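Local coordinates for protein toluene, o-xylene monooxygenase oxygenase subunit (Pseudomonas stutzeri, PDB 2INC) that is a ferritin-like subunit of the toluene/o-xylene monooxygenase oxygenase, which probably hydroxylates aromatic hydrocarbons with molecular oxygen, at residues R116-A121 and R167-C172. Residues are numbered along the deposited sequence; the frame is centred on the assembly and turned at random.
Sequences RFYTPA and RELANC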
# COMPACT_ATOMS: atom_id res chain seq x y z
N ARG B 116 -27.17 22.33 -28.17
CA ARG B 116 -26.70 22.33 -29.55
C ARG B 116 -25.22 22.13 -29.65
O ARG B 116 -24.77 21.37 -30.52
CB ARG B 116 -27.04 23.66 -30.24
CG ARG B 116 -26.72 23.68 -31.74
CD ARG B 116 -27.44 24.82 -32.43
NE ARG B 116 -27.10 24.73 -33.86
CZ ARG B 116 -27.00 25.76 -34.69
NH1 ARG B 116 -27.23 27.01 -34.26
NH2 ARG B 116 -26.69 25.51 -35.97
N PHE B 117 -24.48 22.88 -28.81
CA PHE B 117 -23.03 22.96 -28.93
C PHE B 117 -22.22 22.19 -27.91
O PHE B 117 -21.01 22.01 -28.13
CB PHE B 117 -22.59 24.41 -28.83
CG PHE B 117 -23.07 25.26 -29.97
CD1 PHE B 117 -22.42 25.22 -31.20
CD2 PHE B 117 -24.22 26.06 -29.84
CE1 PHE B 117 -22.86 26.01 -32.27
CE2 PHE B 117 -24.67 26.85 -30.91
CZ PHE B 117 -23.96 26.84 -32.13
N TYR B 118 -22.85 21.78 -26.82
CA TYR B 118 -22.11 21.03 -25.78
C TYR B 118 -22.39 19.53 -25.72
O TYR B 118 -21.51 18.71 -25.97
CB TYR B 118 -22.27 21.72 -24.41
CG TYR B 118 -21.63 20.90 -23.29
CD1 TYR B 118 -22.41 20.26 -22.33
CD2 TYR B 118 -20.26 20.76 -23.24
CE1 TYR B 118 -21.83 19.49 -21.33
CE2 TYR B 118 -19.67 19.97 -22.24
CZ TYR B 118 -20.46 19.37 -21.30
OH TYR B 118 -19.87 18.62 -20.30
N THR B 119 -23.62 19.14 -25.44
CA THR B 119 -23.86 17.74 -25.23
C THR B 119 -23.59 16.80 -26.43
O THR B 119 -23.18 15.63 -26.19
CB THR B 119 -25.19 17.49 -24.55
OG1 THR B 119 -26.20 17.99 -25.38
CG2 THR B 119 -25.24 18.25 -23.19
N PRO B 120 -23.79 17.26 -27.70
CA PRO B 120 -23.44 16.35 -28.80
C PRO B 120 -21.98 16.02 -28.91
O PRO B 120 -21.62 15.10 -29.63
CB PRO B 120 -23.87 17.11 -30.07
CG PRO B 120 -24.89 18.07 -29.60
CD PRO B 120 -24.48 18.47 -28.20
N ALA B 121 -21.13 16.74 -28.19
CA ALA B 121 -19.72 16.41 -28.16
C ALA B 121 -19.44 14.98 -27.62
O ALA B 121 -18.32 14.50 -27.79
CB ALA B 121 -18.95 17.45 -27.37
N ARG B 167 -26.81 14.01 -18.36
CA ARG B 167 -27.85 13.57 -17.41
C ARG B 167 -28.26 14.64 -16.42
O ARG B 167 -29.44 14.82 -16.13
CB ARG B 167 -27.38 12.41 -16.57
CG ARG B 167 -27.63 11.11 -17.10
CD ARG B 167 -28.98 10.52 -16.55
NE ARG B 167 -30.04 11.11 -17.28
CZ ARG B 167 -30.49 10.77 -18.48
NH1 ARG B 167 -31.43 11.54 -18.96
NH2 ARG B 167 -30.08 9.71 -19.19
N GLU B 168 -27.30 15.32 -15.84
CA GLU B 168 -27.62 16.39 -14.87
C GLU B 168 -28.42 17.51 -15.50
O GLU B 168 -29.41 18.01 -14.91
CB GLU B 168 -26.33 16.98 -14.28
CG GLU B 168 -25.67 16.09 -13.31
CD GLU B 168 -24.91 16.91 -12.29
OE1 GLU B 168 -25.19 16.78 -11.07
OE2 GLU B 168 -24.05 17.74 -12.71
N LEU B 169 -28.04 17.88 -16.72
CA LEU B 169 -28.85 18.82 -17.53
C LEU B 169 -30.25 18.33 -17.85
O LEU B 169 -31.21 19.10 -17.67
CB LEU B 169 -28.08 19.25 -18.79
CG LEU B 169 -26.85 20.14 -18.50
CD1 LEU B 169 -25.97 20.17 -19.75
CD2 LEU B 169 -27.25 21.58 -18.09
N ALA B 170 -30.40 17.08 -18.29
CA ALA B 170 -31.70 16.51 -18.55
C ALA B 170 -32.56 16.50 -17.29
O ALA B 170 -33.79 16.58 -17.38
CB ALA B 170 -31.56 15.12 -19.03
N ASN B 171 -31.94 16.28 -16.13
CA ASN B 171 -32.73 16.26 -14.90
C ASN B 171 -33.22 17.68 -14.63
O ASN B 171 -34.37 17.86 -14.22
CB ASN B 171 -31.92 15.76 -13.70
CG ASN B 171 -31.70 14.27 -13.74
OD1 ASN B 171 -32.37 13.54 -14.46
ND2 ASN B 171 -30.76 13.81 -12.92
N CYS B 172 -32.37 18.67 -14.83
CA CYS B 172 -32.73 20.06 -14.57
C CYS B 172 -33.73 20.59 -15.61
O CYS B 172 -34.64 21.37 -15.28
CB CYS B 172 -31.48 20.93 -14.54
SG CYS B 172 -31.74 22.54 -13.69
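The turn 118-121, which links helix 108-117 to helix 121-138, faces the last turns of helix 142-172, with T119 CA and L169 CA 9.2 Å apart. It is a type I beta turn, closed by A121 N on Y118 O at 3.0 Å. Within 167-172, L169 is the residue that reaches the turn; R165 and T166, earlier in the same helix, touch Y118 and T119. With CG anti to the carbonyl carbon (chi1 -68°), the L169 side chain extends toward the turn and presents CD1 to it. The T119 methyl CG2 meets L169 CD1 at 4.0 Å, with the two side chains running obliquely past each other. The same L169 CD1 lies at the edge of the Y118 ring, near the ring plane, 4.4 Å from Y118 CD1. The leucine therefore meets the rim of the tyrosine and not a face. In T119 the two branches divide the work. CG2, anti to the carbonyl carbon, serves the leucine, while OG1 is hydrogen-bonded to E182. F178 packs on both T119 and L169, and L243 and L246 of helix 241-268 pack on Y118. The contact thus joins an interhelical turn to the end of a long helix in the ferritin-like helical fold. It buries just 73 Å² between the segments, and all three touching residues are buried. Methyl and ring-edge contacts, without a polar link between the segments, imply cohesion by dispersion and exclusion of water.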